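PDB 3E57: nudix hydrolase domain-containing protein from Thermotoga maritima, which is of unknown function but, as a putative Nudix hydrolase, probably cleaves a nucleoside diphosphate linked to another moiety. Local coordinates for residues I18-T23 and T66-P71. Sequence-based numbering, arbitrary orientation.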
ATOM      1  N   ILE B  18      12.731  18.743  14.290  1.00 40.96           N
ATOM      2  CA  ILE B  18      11.817  18.470  13.171  1.00 40.15           C
ATOM      3  C   ILE B  18      10.449  17.933  13.594  1.00 39.51           C
ATOM      4  O   ILE B  18      10.302  17.385  14.682  1.00 39.59           O
ATOM      5  CB  ILE B  18      12.470  17.538  12.110  1.00 40.03           C
ATOM      6  CG1 ILE B  18      13.079  16.271  12.732  1.00 39.78           C
ATOM      7  CG2 ILE B  18      13.541  18.291  11.345  1.00 39.72           C
ATOM      8  CD1 ILE B  18      12.094  15.198  13.090  1.00 40.07           C
ATOM      9  N   LEU B  19       9.453  18.106  12.719  1.00 38.52           N
ATOM     10  CA  LEU B  19       8.066  17.752  13.022  1.00 37.96           C
ATOM     11  C   LEU B  19       7.873  16.238  13.079  1.00 37.37           C
ATOM     12  O   LEU B  19       8.253  15.504  12.152  1.00 36.97           O
ATOM     13  CB  LEU B  19       7.101  18.358  11.989  1.00 37.91           C
ATOM     14  CG  LEU B  19       5.590  18.142  12.176  1.00 37.96           C
ATOM     15  CD1 LEU B  19       5.096  18.790  13.465  1.00 36.73           C
ATOM     16  CD2 LEU B  19       4.817  18.682  10.981  1.00 37.36           C
ATOM     17  N   VAL B  20       7.260  15.791  14.171  1.00 36.93           N
ATOM     18  CA  VAL B  20       6.955  14.385  14.384  1.00 36.61           C
ATOM     19  C   VAL B  20       5.554  14.230  14.962  1.00 36.31           C
ATOM     20  O   VAL B  20       4.967  15.194  15.436  1.00 35.70           O
ATOM     21  CB  VAL B  20       7.986  13.732  15.332  1.00 36.54           C
ATOM     22  CG1 VAL B  20       9.365  13.759  14.708  1.00 36.00           C
ATOM     23  CG2 VAL B  20       8.008  14.436  16.712  1.00 36.82           C
ATOM     24  N   VAL B  21       5.018  13.016  14.883  1.00 36.07           N
ATOM     25  CA  VAL B  21       3.827  12.629  15.635  1.00 36.42           C
ATOM     26  C   VAL B  21       4.099  11.295  16.313  1.00 36.65           C
ATOM     27  O   VAL B  21       4.946  10.535  15.863  1.00 36.37           O
ATOM     28  CB  VAL B  21       2.573  12.497  14.745  1.00 35.98           C
ATOM     29  CG1 VAL B  21       2.181  13.838  14.169  1.00 35.12           C
ATOM     30  CG2 VAL B  21       2.798  11.470  13.634  1.00 36.38           C
ATOM     31  N   LYS B  22       3.405  11.030  17.416  1.00 37.77           N
ATOM     32  CA  LYS B  22       3.482   9.726  18.067  1.00 38.28           C
ATOM     33  C   LYS B  22       2.789   8.722  17.160  1.00 38.32           C
ATOM     34  O   LYS B  22       1.735   9.012  16.602  1.00 38.14           O
ATOM     35  CB  LYS B  22       2.816   9.741  19.452  1.00 38.69           C
ATOM     36  CG  LYS B  22       3.539  10.598  20.490  1.00 39.97           C
ATOM     37  CD  LYS B  22       3.140  10.245  21.943  1.00 40.13           C
ATOM     38  CE  LYS B  22       1.646  10.458  22.229  1.00 42.16           C
ATOM     39  NZ  LYS B  22       1.326  10.371  23.708  1.00 42.81           N
ATOM     40  N   THR B  23       3.393   7.549  17.005  1.00 38.41           N
ATOM     41  CA  THR B  23       2.808   6.495  16.200  1.00 38.44           C
ATOM     42  C   THR B  23       1.433   6.107  16.741  1.00 38.41           C
ATOM     43  O   THR B  23       0.501   5.898  15.964  1.00 38.16           O
ATOM     44  CB  THR B  23       3.738   5.270  16.130  1.00 38.67           C
ATOM     45  OG1 THR B  23       5.019   5.672  15.630  1.00 39.39           O
ATOM     46  CG2 THR B  23       3.163   4.210  15.214  1.00 38.55           C
ATOM     47  N   THR B  66       7.686   7.265  17.332  1.00 45.13           N
ATOM     48  CA  THR B  66       7.250   8.438  16.585  1.00 43.81           C
ATOM     49  C   THR B  66       7.487   8.268  15.085  1.00 42.59           C
ATOM     50  O   THR B  66       8.305   7.443  14.644  1.00 42.36           O
ATOM     51  CB  THR B  66       7.978   9.716  17.064  1.00 43.90           C
ATOM     52  OG1 THR B  66       9.396   9.515  16.997  1.00 43.29           O
ATOM     53  CG2 THR B  66       7.575  10.071  18.498  1.00 43.48           C
ATOM     54  N   LYS B  67       6.752   9.057  14.308  1.00 40.81           N
ATOM     55  CA  LYS B  67       6.956   9.129  12.875  1.00 39.45           C
ATOM     56  C   LYS B  67       7.247  10.572  12.470  1.00 37.91           C
ATOM     57  O   LYS B  67       6.559  11.501  12.891  1.00 37.57           O
ATOM     58  CB  LYS B  67       5.743   8.542  12.132  1.00 39.35           C
ATOM     59  CG  LYS B  67       5.719   7.024  12.235  1.00 39.64           C
ATOM     60  CD  LYS B  67       4.586   6.364  11.458  1.00 39.78           C
ATOM     61  CE  LYS B  67       4.912   4.890  11.133  1.00 39.48           C
ATOM     62  NZ  LYS B  67       5.595   4.723   9.779  1.00 40.01           N
ATOM     63  N   GLN B  68       8.304  10.739  11.685  1.00 36.34           N
ATOM     64  CA  GLN B  68       8.708  12.023  11.151  1.00 35.54           C
ATOM     65  C   GLN B  68       7.813  12.372   9.974  1.00 34.48           C
ATOM     66  O   GLN B  68       7.692  11.587   9.040  1.00 33.52           O
ATOM     67  CB  GLN B  68      10.163  11.950  10.698  1.00 35.54           C
ATOM     68  CG  GLN B  68      11.136  11.600  11.836  1.00 36.35           C
ATOM     69  CD  GLN B  68      12.427  11.002  11.344  1.00 36.75           C
ATOM     70  OE1 GLN B  68      13.092  11.565  10.478  1.00 39.68           O
ATOM     71  NE2 GLN B  68      12.799   9.857  11.901  1.00 38.15           N
ATOM     72  N   VAL B  69       7.174  13.536  10.024  1.00 33.45           N
ATOM     73  CA  VAL B  69       6.287  13.966   8.943  1.00 32.80           C
ATOM     74  C   VAL B  69       7.098  14.525   7.774  1.00 32.11           C
ATOM     75  O   VAL B  69       7.808  15.529   7.917  1.00 31.60           O
ATOM     76  CB  VAL B  69       5.285  15.001   9.436  1.00 32.80           C
ATOM     77  CG1 VAL B  69       4.457  15.537   8.273  1.00 32.24           C
ATOM     78  CG2 VAL B  69       4.410  14.383  10.511  1.00 32.78           C
ATOM     79  N   ILE B  70       6.983  13.853   6.627  1.00 31.59           N
ATOM     80  CA  ILE B  70       7.759  14.158   5.435  1.00 31.16           C
ATOM     81  C   ILE B  70       6.822  14.610   4.309  1.00 30.72           C
ATOM     82  O   ILE B  70       6.140  13.774   3.702  1.00 30.73           O
ATOM     83  CB  ILE B  70       8.554  12.907   4.953  1.00 31.50           C
ATOM     84  CG1 ILE B  70       9.390  12.307   6.090  1.00 32.19           C
ATOM     85  CG2 ILE B  70       9.457  13.259   3.774  1.00 31.40           C
ATOM     86  CD1 ILE B  70      10.453  13.241   6.637  1.00 32.53           C
ATOM     87  N   PRO B  71       6.763  15.925   4.033  1.00 30.04           N
ATOM     88  CA  PRO B  71       6.116  16.337   2.797  1.00 29.36           C
ATOM     89  C   PRO B  71       6.857  15.715   1.614  1.00 28.70           C
ATOM     90  O   PRO B  71       8.082  15.676   1.624  1.00 28.37           O
ATOM     91  CB  PRO B  71       6.256  17.866   2.817  1.00 29.74           C
ATOM     92  CG  PRO B  71       7.378  18.142   3.773  1.00 30.39           C
ATOM     93  CD  PRO B  71       7.235  17.090   4.810  1.00 30.14           C
TER
HETATM   94  O   HOH W   1       9.556  16.447   9.709  1.00 35.97           O
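Val21 and Lys67 form a hydrogen-bonded antiparallel pair: Val21 N donates to Lys67 O (2.9 Å), and Lys67 N returns a bond to Val21 O (2.8 Å) that arrives nearly along the C=O axis. A third bond, Val69 N to Leu19 O at 3.1 Å, is less regular, its donor tilted 34° from the carbonyl plane. The N-to-C directions of the segments make 145°, short of exactly antiparallel. Past Leu19 and Val69 the backbones part, Ile18 CA lying 9.7 Å from Ile70 CA, and a water donates to both Leu19 O and Val69 O.

Side chains pack on both faces. On one, Gln68 CG lies 4.0 Å from Val20 CG1 and also touches the Ile18 CD1 methyl; in Ile18, CG1 sits between backbone N and carbonyl carbon (chi1 51°). On the other, Leu19 sends CD2 against Val69 CB (4.0 Å), while the valine pair meets more loosely, Val21 CG1 to Val69 CG2 at 4.3 Å. At the far end, Thr66 CG2 rests against Lys22 CA (4.1 Å).

Polar ends are held from outside: Gln68 OE1 by His106, Lys67 NZ by Asn145, and Thr23 OG1 by Glu64 O. Phe119 of helix 115-130 packs on Val69. Strand 17-22 thus lies between strands 53-56 and 66-77, antiparallel to both, in the mixed sheet of the alpha/beta Nudix fold.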